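Local coordinates for protein glutamate receptor 1 (Adineta vaga, PDB 4IO2) that binds L-glutamate between the two lobes of its ligand-binding domain and, as in related receptors, probably gates an ion channel in response, at residues A[18-23]-A[205-210]; A[39-44]-A[81-86]; A[50-55]-A[218-223]; A[90-93]-A[97-100]. All coordinates share one frame; numbering follows the deposited sequence. Where two conformers were deposited one is given.

Interaction 1 (A[18-23]-A[205-210]); sequences VPFTIV and STFGIV
Beside the glutamate pocket of the ligand-binding domain, two phenylalanines, Phe20 from the loop ahead of strand 22-25 and Phe207 from strand 200-211, bridge a wide gap between their backbones. Their CA atoms lie 11.8 Å apart, and only the rings close that distance. CZ of Phe20 comes 3.9 Å from CE2 of Phe207, and CE2 of Phe20 lies 4.1 Å from the same Phe207 atom. The ring planes are steeply inclined, at 81°, with centroids 5.9 Å apart, yet neither ring presents a clean face or edge to the other, so the pair is oblique. In each residue CG stands anti to the carbonyl carbon (chi1 -81° in Phe20, -66° in Phe207), which sends both rings out into the gap. Phe20 is further packed by edge-to-face partners Tyr40 and Phe242, and it also leans on Asp85 of the binding site. Phe207 belongs to the pocket itself and touches the bound glutamate. The contact is purely apolar and small, burying 64 Å² in all. Its chemistry implies shape-dependent van der Waals packing, in which a pocket-lining ring rests by one corner against a second aromatic residue that is itself set among other rings.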
loop_
_atom_site.group_PDB
_atom_site.type_symbol
_atom_site.label_atom_id
_atom_site.label_comp_id
_atom_site.label_asym_id
_atom_site.label_seq_id
_atom_site.Cartn_x
_atom_site.Cartn_y
_atom_site.Cartn_z
ATOM N N VAL A 18 19.189 1.714 -9.599
ATOM C CA VAL A 18 19.824 2.203 -8.405
ATOM C C VAL A 18 18.851 2.948 -7.545
ATOM O O VAL A 18 18.063 3.730 -8.043
ATOM C CB VAL A 18 21.106 3.050 -8.683
ATOM C CG1 VAL A 18 22.077 2.283 -9.532
ATOM C CG2 VAL A 18 20.805 4.421 -9.370
ATOM N N PRO A 19 18.903 2.739 -6.204
ATOM C CA PRO A 19 19.728 1.869 -5.355
ATOM C C PRO A 19 18.989 0.589 -4.912
ATOM O O PRO A 19 19.359 -0.015 -3.902
ATOM C CB PRO A 19 20.012 2.782 -4.172
ATOM C CG PRO A 19 18.625 3.415 -3.958
ATOM C CD PRO A 19 18.073 3.624 -5.362
ATOM N N PHE A 20 17.957 0.183 -5.658
ATOM C CA PHE A 20 17.291 -1.097 -5.441
ATOM C C PHE A 20 18.204 -2.251 -5.816
ATOM O O PHE A 20 18.449 -3.152 -4.977
ATOM C CB PHE A 20 15.989 -1.162 -6.236
ATOM C CG PHE A 20 14.812 -0.454 -5.569
ATOM C CD1 PHE A 20 14.290 -0.948 -4.392
ATOM C CD2 PHE A 20 14.295 0.716 -6.084
ATOM C CE1 PHE A 20 13.202 -0.315 -3.773
ATOM C CE2 PHE A 20 13.215 1.371 -5.484
ATOM C CZ PHE A 20 12.681 0.847 -4.328
ATOM N N THR A 21 18.694 -2.246 -7.062
ATOM C CA THR A 21 19.560 -3.267 -7.581
ATOM C C THR A 21 20.660 -2.555 -8.344
ATOM O O THR A 21 20.436 -1.977 -9.402
ATOM C CB THR A 21 18.802 -4.298 -8.476
ATOM O OG1 THR A 21 17.883 -5.002 -7.635
ATOM C CG2 THR A 21 19.751 -5.281 -9.137
ATOM N N ILE A 22 21.849 -2.601 -7.754
ATOM C CA ILE A 22 23.010 -1.878 -8.237
ATOM C C ILE A 22 23.978 -2.887 -8.830
ATOM O O ILE A 22 24.359 -3.831 -8.159
ATOM C CB ILE A 22 23.718 -1.170 -7.086
ATOM C CG1 ILE A 22 22.744 -0.217 -6.364
ATOM C CG2 ILE A 22 24.934 -0.402 -7.614
ATOM C CD1 ILE A 22 23.235 0.230 -4.958
ATOM N N VAL A 23 24.340 -2.701 -10.093
ATOM C CA VAL A 23 25.149 -3.657 -10.845
ATOM C C VAL A 23 26.554 -3.075 -11.004
ATOM O O VAL A 23 26.712 -1.969 -11.534
ATOM C CB VAL A 23 24.495 -3.926 -12.224
ATOM C CG1 VAL A 23 25.354 -4.880 -13.086
ATOM C CG2 VAL A 23 23.072 -4.451 -12.032
ATOM N N SER A 205 0.436 4.156 -5.863
ATOM C CA SER A 205 0.510 2.765 -6.212
ATOM C C SER A 205 1.384 2.019 -5.196
ATOM O O SER A 205 1.750 2.556 -4.167
ATOM C CB SER A 205 1.060 2.690 -7.658
ATOM O OG SER A 205 2.290 3.422 -7.781
ATOM N N THR A 206 1.720 0.781 -5.514
ATOM C CA THR A 206 2.551 -0.047 -4.658
ATOM C C THR A 206 3.548 -0.836 -5.473
ATOM O O THR A 206 3.309 -1.068 -6.661
ATOM C CB THR A 206 1.684 -1.050 -3.854
ATOM O OG1 THR A 206 0.898 -1.843 -4.771
ATOM C CG2 THR A 206 0.723 -0.345 -2.871
ATOM N N PHE A 207 4.609 -1.279 -4.843
ATOM C CA PHE A 207 5.531 -2.255 -5.395
ATOM C C PHE A 207 5.227 -3.587 -4.723
ATOM O O PHE A 207 4.999 -3.641 -3.503
ATOM C CB PHE A 207 6.975 -1.929 -5.100
ATOM C CG PHE A 207 7.499 -0.660 -5.755
ATOM C CD1 PHE A 207 7.014 -0.186 -6.958
ATOM C CD2 PHE A 207 8.544 0.034 -5.168
ATOM C CE1 PHE A 207 7.535 0.967 -7.534
ATOM C CE2 PHE A 207 9.081 1.182 -5.751
ATOM C CZ PHE A 207 8.582 1.645 -6.932
ATOM N N GLY A 208 5.223 -4.670 -5.501
ATOM C CA GLY A 208 4.994 -6.009 -4.978
ATOM C C GLY A 208 5.973 -6.960 -5.595
ATOM O O GLY A 208 6.489 -6.725 -6.693
ATOM N N ILE A 209 6.186 -8.075 -4.904
ATOM C CA ILE A 209 6.960 -9.179 -5.471
ATOM C C ILE A 209 6.063 -9.924 -6.469
ATOM O O ILE A 209 4.943 -10.268 -6.151
ATOM C CB ILE A 209 7.497 -10.105 -4.358
ATOM C CG1 ILE A 209 8.498 -9.304 -3.522
ATOM C CG2 ILE A 209 8.153 -11.339 -4.982
ATOM C CD1 ILE A 209 9.089 -10.096 -2.362
ATOM N N VAL A 210 6.562 -10.143 -7.674
ATOM C CA VAL A 210 5.816 -10.838 -8.704
ATOM C C VAL A 210 5.921 -12.322 -8.461
ATOM O O VAL A 210 7.012 -12.840 -8.261
ATOM C CB VAL A 210 6.375 -10.514 -10.110
ATOM C CG1 VAL A 210 5.500 -11.157 -11.165
ATOM C CG2 VAL A 210 6.484 -9.029 -10.352
#

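Interaction 2 (A[39-44]-A[81-86]); sequences GYVLDL and IAIGDI. With GLU (glutamic acid), chain E.
A buried apolar contact seats the first turn of helix 40-52 against the chain that runs from strand 81-82 toward the glutamate site. Val41 straddles the backbone there with both methyls. Its CG1 lies 3.7 Å from the carbonyl O of Ile83 and 3.9 Å from Ile83 CG2, while its CG2 rests 3.9 Å from CA of Gly84. With CG1 anti to the backbone N (chi1 164°), the valine sets one methyl on each of two successive residues. One turn on, Leu44 extends CD2 to within 4.1 Å of Ile83 CG2, so this single isoleucine branch meets both helix side chains. At Gly84 the helix meets main chain, the valine's second methyl lying against the alpha carbon itself. Beyond it, Asp85 is the centre of an inverse gamma turn, and its carbonyl O accepts a 2.8 Å hydrogen bond from the amino N of the bound glutamate. The carboxylate of Asp85 is held by Tyr67 and Ser17. Ile83 also packs on Ile12 of the neighbouring parallel strand 9-14. A helix laid on the parallel sheet, with a ligand-binding loop leaving the end of a strand, is typical of the periplasmic-binding-protein fold shared by glutamate receptor ligand-binding domains.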
loop_
_atom_site.group_PDB
_atom_site.type_symbol
_atom_site.label_atom_id
_atom_site.label_comp_id
_atom_site.label_asym_id
_atom_site.label_seq_id
_atom_site.Cartn_x
_atom_site.Cartn_y
_atom_site.Cartn_z
ATOM N N GLY A 39 22.297 -3.643 -3.022
ATOM C CA GLY A 39 21.197 -2.720 -2.940
ATOM C C GLY A 39 20.074 -3.211 -2.048
ATOM O O GLY A 39 20.146 -4.290 -1.444
ATOM N N TYR A 40 19.035 -2.380 -1.929
ATOM C CA TYR A 40 17.854 -2.705 -1.150
ATOM C C TYR A 40 17.319 -4.108 -1.484
ATOM O O TYR A 40 16.976 -4.858 -0.574
ATOM C CB TYR A 40 16.789 -1.625 -1.435
ATOM C CG TYR A 40 15.415 -1.818 -0.832
ATOM C CD1 TYR A 40 14.555 -2.805 -1.288
ATOM C CD2 TYR A 40 14.975 -1.010 0.189
ATOM C CE1 TYR A 40 13.294 -2.930 -0.779
ATOM C CE2 TYR A 40 13.721 -1.159 0.734
ATOM C CZ TYR A 40 12.879 -2.137 0.232
ATOM O OH TYR A 40 11.612 -2.299 0.758
ATOM N N VAL A 41 17.211 -4.429 -2.769
ATOM C CA VAL A 41 16.632 -5.712 -3.165
ATOM C C VAL A 41 17.474 -6.868 -2.675
ATOM O O VAL A 41 16.941 -7.890 -2.215
ATOM C CB VAL A 41 16.461 -5.776 -4.704
ATOM C CG1 VAL A 41 16.227 -7.173 -5.240
ATOM C CG2 VAL A 41 15.360 -4.803 -5.104
ATOM N N LEU A 42 18.779 -6.767 -2.827
ATOM C CA LEU A 42 19.673 -7.860 -2.416
ATOM C C LEU A 42 19.610 -8.041 -0.900
ATOM O O LEU A 42 19.589 -9.171 -0.392
ATOM C CB LEU A 42 21.098 -7.573 -2.876
ATOM C CG LEU A 42 21.386 -7.780 -4.379
ATOM C CD1 LEU A 42 21.204 -9.244 -4.817
ATOM C CD2 LEU A 42 20.552 -6.861 -5.301
ATOM N N ASP A 43 19.530 -6.931 -0.157
ATOM C CA ASP A 43 19.407 -7.049 1.287
ATOM C C ASP A 43 18.045 -7.664 1.672
ATOM O O ASP A 43 17.937 -8.469 2.619
ATOM C CB ASP A 43 19.557 -5.686 2.002
ATOM C CG ASP A 43 20.946 -5.128 1.966
ATOM O OD1 ASP A 43 21.903 -5.791 1.505
ATOM O OD2 ASP A 43 21.093 -4.001 2.520
ATOM N N LEU A 44 16.993 -7.263 0.975
ATOM C CA LEU A 44 15.663 -7.817 1.231
ATOM C C LEU A 44 15.657 -9.347 0.989
ATOM O O LEU A 44 15.092 -10.103 1.788
ATOM C CB LEU A 44 14.617 -7.109 0.346
ATOM C CG LEU A 44 13.208 -7.676 0.442
ATOM C CD1 LEU A 44 12.661 -7.665 1.877
ATOM C CD2 LEU A 44 12.301 -6.953 -0.507
ATOM N N ILE A 81 10.066 -16.048 -8.831
ATOM C CA ILE A 81 9.553 -14.760 -8.371
ATOM C C ILE A 81 10.422 -13.663 -8.991
ATOM O O ILE A 81 11.517 -13.938 -9.477
ATOM C CB ILE A 81 9.515 -14.604 -6.825
ATOM C CG1 ILE A 81 10.925 -14.686 -6.225
ATOM C CG2 ILE A 81 8.600 -15.663 -6.234
ATOM C CD1 ILE A 81 10.981 -14.404 -4.693
ATOM N N ALA A 82 9.943 -12.436 -8.947
ATOM C CA ALA A 82 10.755 -11.271 -9.339
ATOM C C ALA A 82 10.589 -10.168 -8.289
ATOM O O ALA A 82 9.489 -9.853 -7.852
ATOM C CB ALA A 82 10.390 -10.757 -10.750
ATOM N N ILE A 83 11.722 -9.629 -7.864
ATOM C CA ILE A 83 11.775 -8.635 -6.809
ATOM C C ILE A 83 12.436 -7.381 -7.309
ATOM O O ILE A 83 13.557 -7.423 -7.829
ATOM C CB ILE A 83 12.523 -9.135 -5.550
ATOM C CG1 ILE A 83 11.926 -10.443 -5.011
ATOM C CG2 ILE A 83 12.460 -8.062 -4.490
ATOM C CD1 ILE A 83 12.710 -11.030 -3.828
ATOM N N GLY A 84 11.755 -6.258 -7.137
ATOM C CA GLY A 84 12.306 -4.989 -7.529
ATOM C C GLY A 84 11.306 -3.877 -7.320
ATOM O O GLY A 84 10.291 -3.991 -6.606
ATOM N N ASP A 85 11.600 -2.738 -7.941
ATOM C CA ASP A 85 10.702 -1.574 -7.968
ATOM C C ASP A 85 9.667 -1.778 -9.070
ATOM O O ASP A 85 9.663 -1.071 -10.064
ATOM C CB ASP A 85 11.484 -0.262 -8.160
ATOM C CG ASP A 85 12.493 -0.260 -9.321
ATOM O OD1 ASP A 85 12.908 -1.309 -9.821
ATOM O OD2 ASP A 85 12.924 0.869 -9.717
ATOM N N ILE A 86 8.808 -2.794 -8.860
ATOM C CA ILE A 86 7.862 -3.256 -9.861
ATOM C C ILE A 86 6.459 -2.883 -9.422
ATOM O O ILE A 86 5.953 -3.359 -8.394
ATOM C CB ILE A 86 7.951 -4.784 -10.040
ATOM C CG1 ILE A 86 9.381 -5.239 -10.368
ATOM C CG2 ILE A 86 7.036 -5.244 -11.117
ATOM C CD1 ILE A 86 9.610 -6.735 -10.154
HETATM N N GLU E . 7.990 0.840 -11.244
HETATM C CA GLU E . 7.891 1.027 -12.694
HETATM C C GLU E . 7.180 -0.164 -13.332
HETATM O O GLU E . 7.019 -1.211 -12.654
HETATM C CB GLU E . 9.258 1.212 -13.359
HETATM C CG GLU E . 10.113 2.373 -12.838
HETATM C CD GLU E . 9.607 3.774 -13.183
HETATM O OE1 GLU E . 8.652 3.882 -13.950
HETATM O OE2 GLU E . 10.237 4.765 -12.729
HETATM O OXT GLU E . 6.767 -0.054 -14.510
#

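Interaction 3 (A[50-55]-A[218-223]); sequences DKMGFV and AKDLDV
OD2 of Asp220 is gripped by two donors, with a methionine methyl lying close by. A water lies 2.7 Å from Asp220 OD2 and donates to it, and the backbone N of Leu5 supplies a second hydrogen bond. The same water also donates to the carbonyl O of Met52 at 2.8 Å, so it bridges the last turn of helix 40-52 to the first turn of helix 218-230 by spending both its protons on acceptors. The two donors probably help the aspartate to keep its negative charge. Met52 then reaches across to the same carboxylate: its CE lies 3.3 Å from Asp220 OD2 and 3.5 Å from Asp220 CG, the two side chains arriving from opposite directions. The methionine chain runs straight through chi2 and bends at chi3 (73°), which turns the methyl toward the helix. There CE also comes to 3.8 Å from CA of Leu221, and SD stands 4.2 Å from Leu221 CD1, adding an apolar part to the contact. Within its own segment, Met52 SD sits in the plane of the Phe54 ring, at its edge. Gly53 leaves the helical conformation with a positive phi of 77°, and the chain turns there into strand 55-60. The second subunit packs against helix 218-230, its Arg93 meeting Val223. Far from the glutamate site, the arrangement ties the C-terminal end of helix 40-52, which leads into the parallel sheet, to helix 218-230 within this periplasmic-binding-protein-like domain.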
loop_
_atom_site.group_PDB
_atom_site.type_symbol
_atom_site.label_atom_id
_atom_site.label_comp_id
_atom_site.label_asym_id
_atom_site.label_seq_id
_atom_site.Cartn_x
_atom_site.Cartn_y
_atom_site.Cartn_z
ATOM N N ASP A 50 16.797 -15.696 5.235
ATOM C CA ASP A 50 17.108 -16.068 6.625
ATOM C C ASP A 50 15.866 -16.492 7.379
ATOM O O ASP A 50 15.920 -17.437 8.156
ATOM C CB ASP A 50 17.776 -14.911 7.366
ATOM C CG ASP A 50 19.191 -14.630 6.868
ATOM O OD1 ASP A 50 19.708 -15.421 6.045
ATOM O OD2 ASP A 50 19.794 -13.615 7.310
ATOM N N LYS A 51 14.738 -15.836 7.144
ATOM C CA LYS A 51 13.499 -16.177 7.845
ATOM C C LYS A 51 12.786 -17.396 7.262
ATOM O O LYS A 51 12.174 -18.168 7.990
ATOM C CB LYS A 51 12.520 -14.993 7.823
ATOM C CG LYS A 51 12.925 -13.817 8.687
ATOM C CD LYS A 51 11.881 -12.713 8.663
ATOM C CE LYS A 51 10.714 -13.015 9.604
ATOM N NZ LYS A 51 10.389 -11.834 10.458
ATOM N N MET A 52 12.890 -17.589 5.955
ATOM C CA MET A 52 12.082 -18.591 5.259
ATOM C C MET A 52 12.853 -19.841 4.867
ATOM O O MET A 52 12.257 -20.900 4.648
ATOM C CB MET A 52 11.474 -17.959 4.007
ATOM C CG MET A 52 10.548 -16.778 4.350
ATOM S SD MET A 52 9.935 -15.960 2.875
ATOM C CE MET A 52 8.807 -17.243 2.422
ATOM N N GLY A 53 14.168 -19.726 4.757
ATOM C CA GLY A 53 15.012 -20.887 4.507
ATOM C C GLY A 53 15.026 -21.423 3.095
ATOM O O GLY A 53 15.481 -22.539 2.869
ATOM N N PHE A 54 14.581 -20.639 2.119
ATOM C CA PHE A 54 14.724 -21.028 0.712
ATOM C C PHE A 54 16.184 -20.878 0.279
ATOM O O PHE A 54 16.998 -20.253 0.963
ATOM C CB PHE A 54 13.777 -20.225 -0.226
ATOM C CG PHE A 54 13.939 -18.727 -0.170
ATOM C CD1 PHE A 54 14.956 -18.077 -0.853
ATOM C CD2 PHE A 54 13.004 -17.977 0.504
ATOM C CE1 PHE A 54 15.059 -16.691 -0.811
ATOM C CE2 PHE A 54 13.118 -16.596 0.573
ATOM C CZ PHE A 54 14.149 -15.959 -0.095
ATOM N N VAL A 55 16.497 -21.439 -0.879
ATOM C CA VAL A 55 17.800 -21.244 -1.499
ATOM C C VAL A 55 17.603 -20.211 -2.620
ATOM O O VAL A 55 16.759 -20.391 -3.500
ATOM C CB VAL A 55 18.356 -22.565 -2.033
ATOM C CG1 VAL A 55 19.675 -22.354 -2.748
ATOM C CG2 VAL A 55 18.562 -23.549 -0.858
ATOM N N ALA A 218 2.211 -18.711 -1.753
ATOM C CA ALA A 218 1.756 -17.326 -1.595
ATOM C C ALA A 218 1.679 -16.886 -0.146
ATOM O O ALA A 218 2.159 -15.791 0.222
ATOM C CB ALA A 218 0.413 -17.099 -2.308
ATOM N N LYS A 219 1.080 -17.707 0.690
ATOM C CA LYS A 219 0.890 -17.338 2.091
ATOM C C LYS A 219 2.231 -17.203 2.797
ATOM O O LYS A 219 2.458 -16.261 3.566
ATOM C CB LYS A 219 -0.007 -18.349 2.815
ATOM C CG LYS A 219 -0.303 -18.012 4.300
ATOM C CD LYS A 219 -1.073 -19.115 4.945
ATOM C CE LYS A 219 -0.134 -20.203 5.380
ATOM N NZ LYS A 219 -0.838 -21.111 6.311
ATOM N N ASP A 220 3.139 -18.138 2.586
ATOM C CA ASP A 220 4.432 -18.069 3.301
ATOM C C ASP A 220 5.159 -16.780 2.983
ATOM O O ASP A 220 5.656 -16.093 3.882
ATOM C CB ASP A 220 5.291 -19.335 2.958
ATOM C CG ASP A 220 6.525 -19.545 3.865
ATOM O OD1 ASP A 220 6.508 -19.217 5.063
ATOM O OD2 ASP A 220 7.529 -20.153 3.395
ATOM N N LEU A 221 5.165 -16.397 1.708
ATOM C CA LEU A 221 5.867 -15.182 1.325
ATOM C C LEU A 221 5.149 -13.977 1.950
ATOM O O LEU A 221 5.797 -13.077 2.510
ATOM C CB LEU A 221 5.989 -15.046 -0.186
ATOM C CG LEU A 221 6.652 -13.766 -0.691
ATOM C CD1 LEU A 221 8.092 -13.648 -0.157
ATOM C CD2 LEU A 221 6.609 -13.713 -2.184
ATOM N N ASP A 222 3.830 -13.914 1.821
ATOM C CA ASP A 222 3.071 -12.761 2.323
ATOM C C ASP A 222 3.236 -12.569 3.832
ATOM O O ASP A 222 3.438 -11.454 4.311
ATOM C CB ASP A 222 1.568 -12.884 1.961
ATOM C CG ASP A 222 1.247 -12.461 0.534
ATOM O OD1 ASP A 222 2.138 -11.950 -0.200
ATOM O OD2 ASP A 222 0.074 -12.693 0.143
ATOM N N VAL A 223 3.089 -13.639 4.605
ATOM C CA VAL A 223 3.241 -13.536 6.049
ATOM C C VAL A 223 4.629 -12.984 6.413
ATOM O O VAL A 223 4.760 -12.159 7.320
ATOM C CB VAL A 223 2.989 -14.910 6.715
ATOM C CG1 VAL A 223 3.446 -14.950 8.174
ATOM C CG2 VAL A 223 1.502 -15.275 6.599
HETATM O O HOH W 1 9.513 -21.417 4.779
#

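Interaction 4 (A[90-93]-A[97-100]); sequences SARR and AFSN. With GLU (glutamic acid), chain E.
From CG to NE the side chain of Arg92 is fully extended (chi3 -178°), carrying its guanidinium away from Phe98 and into the glutamate pocket, whereas Arg93 has CG anti to its own N and bends at chi2 (68°), which brings its end back over Ala97. The two arginines thus part in different directions. Only the root of Arg92 meets the neighbouring segment: its CB lies 3.8 Å from CZ of Phe98, in the plane of the ring and at its edge. The backbone N of Arg93 approaches the same edge, 4.0 Å from Phe98 CE1. Over one face of the Arg93 guanidinium stands Ala97, its CA 3.9 Å from Arg93 NH1 and displaced toward the rim. The short, weakly bonded helical turn 90-93 here folds back on strand 97-98, which pairs with strand 200-211, and the arginine at its third position takes up the ligand's alpha-carboxylate, as the corresponding arginine does in other ionotropic glutamate receptors. Arg92 NH1 donates to glutamate O at 2.8 Å and an almost straight 170°, and Arg92 NH2 to OXT at 2.9 Å. This paired grip lies near the guanidinium plane and fixes how the carboxylate is turned. Thr87 O takes a further bond from NH1, and Thr68 OG1 one from NH2, holding the group in place. Arg93 NE points instead out of the subunit, into a salt bridge with Asp222 of the second subunit.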
loop_
_atom_site.group_PDB
_atom_site.type_symbol
_atom_site.label_atom_id
_atom_site.label_comp_id
_atom_site.label_asym_id
_atom_site.label_seq_id
_atom_site.Cartn_x
_atom_site.Cartn_y
_atom_site.Cartn_z
ATOM N N SER A 90 -3.242 -3.237 -12.804
ATOM C CA SER A 90 -4.369 -4.070 -13.224
ATOM C C SER A 90 -3.987 -4.953 -14.402
ATOM O O SER A 90 -4.300 -6.131 -14.432
ATOM C CB SER A 90 -5.601 -3.196 -13.577
ATOM O OG SER A 90 -5.339 -2.277 -14.646
ATOM N N ALA A 91 -3.332 -4.376 -15.391
ATOM C CA ALA A 91 -2.959 -5.157 -16.571
ATOM C C ALA A 91 -1.986 -6.256 -16.186
ATOM O O ALA A 91 -2.070 -7.384 -16.704
ATOM C CB ALA A 91 -2.319 -4.280 -17.683
ATOM N N ARG A 92 -1.024 -5.975 -15.319
ATOM C CA ARG A 92 -0.081 -7.035 -14.921
ATOM C C ARG A 92 -0.752 -8.130 -14.097
ATOM O O ARG A 92 -0.411 -9.297 -14.224
ATOM C CB ARG A 92 1.126 -6.433 -14.179
ATOM C CG ARG A 92 2.039 -5.628 -15.092
ATOM C CD ARG A 92 2.997 -4.736 -14.315
ATOM N NE ARG A 92 3.831 -3.944 -15.198
ATOM C CZ ARG A 92 4.725 -3.049 -14.797
ATOM N NH1 ARG A 92 4.911 -2.862 -13.505
ATOM N NH2 ARG A 92 5.451 -2.397 -15.698
ATOM N N ARG A 93 -1.696 -7.746 -13.263
ATOM C CA ARG A 93 -2.406 -8.698 -12.402
ATOM C C ARG A 93 -3.233 -9.710 -13.196
ATOM O O ARG A 93 -3.540 -10.765 -12.669
ATOM C CB ARG A 93 -3.266 -7.908 -11.396
ATOM C CG ARG A 93 -4.020 -8.779 -10.394
ATOM C CD ARG A 93 -3.093 -9.487 -9.413
ATOM N NE ARG A 93 -3.775 -10.401 -8.525
ATOM C CZ ARG A 93 -4.031 -11.670 -8.822
ATOM N NH1 ARG A 93 -3.675 -12.182 -10.002
ATOM N NH2 ARG A 93 -4.658 -12.442 -7.936
ATOM N N ALA A 97 0.491 -12.889 -10.250
ATOM C CA ALA A 97 0.070 -12.380 -8.940
ATOM C C ALA A 97 1.154 -11.512 -8.330
ATOM O O ALA A 97 2.300 -11.489 -8.780
ATOM C CB ALA A 97 -0.369 -13.525 -7.988
ATOM N N PHE A 98 0.772 -10.767 -7.291
ATOM C CA PHE A 98 1.730 -9.974 -6.554
ATOM C C PHE A 98 1.600 -10.272 -5.083
ATOM O O PHE A 98 0.504 -10.448 -4.562
ATOM C CB PHE A 98 1.498 -8.486 -6.793
ATOM C CG PHE A 98 1.818 -8.015 -8.180
ATOM C CD1 PHE A 98 0.849 -7.994 -9.165
ATOM C CD2 PHE A 98 3.076 -7.534 -8.481
ATOM C CE1 PHE A 98 1.128 -7.486 -10.413
ATOM C CE2 PHE A 98 3.355 -7.021 -9.706
ATOM C CZ PHE A 98 2.400 -7.018 -10.689
ATOM N N SER A 99 2.724 -10.266 -4.400
ATOM C CA SER A 99 2.751 -10.324 -2.956
ATOM C C SER A 99 2.132 -9.080 -2.343
ATOM O O SER A 99 1.906 -8.082 -2.997
ATOM C CB SER A 99 4.198 -10.440 -2.460
ATOM O OG SER A 99 4.906 -9.207 -2.545
ATOM N N ASN A 100 1.902 -9.127 -1.041
ATOM C CA ASN A 100 1.579 -7.922 -0.306
ATOM C C ASN A 100 2.698 -6.936 -0.572
ATOM O O ASN A 100 3.858 -7.304 -0.810
ATOM C CB ASN A 100 1.434 -8.233 1.189
ATOM C CG ASN A 100 0.242 -9.089 1.466
ATOM O OD1 ASN A 100 0.367 -10.220 1.902
ATOM N ND2 ASN A 100 -0.942 -8.560 1.190
HETATM N N GLU E . 7.990 0.840 -11.244
HETATM C CA GLU E . 7.891 1.027 -12.694
HETATM C C GLU E . 7.180 -0.164 -13.332
HETATM O O GLU E . 7.019 -1.211 -12.654
HETATM C CB GLU E . 9.258 1.212 -13.359
HETATM C CG GLU E . 10.113 2.373 -12.838
HETATM C CD GLU E . 9.607 3.774 -13.183
HETATM O OE1 GLU E . 8.652 3.882 -13.950
HETATM O OE2 GLU E . 10.237 4.765 -12.729
HETATM O OXT GLU E . 6.767 -0.054 -14.510
#

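In the fold
From the N terminus, 18-23 is the first segment met, and its partner 205-210 lies 182 residues on, so interaction 1 closes a long loop. Interactions 2 and 4 both nest inside it, one after the other, interaction 2 closing before interaction 4 opens. Interaction 3 starts within that loop and ends beyond it, crossing interactions 1 and 2 and enclosing interaction 4. Helix 40-52 serves interactions 2 and 3, tying the start and end of one helix to different partners. Backbone bonds join segment 205-210 to 81-86 and to 97-100, while interactions 2 and 4 both reach the bound glutamate. Interactions 1, 3 and 4 all touch the second subunit.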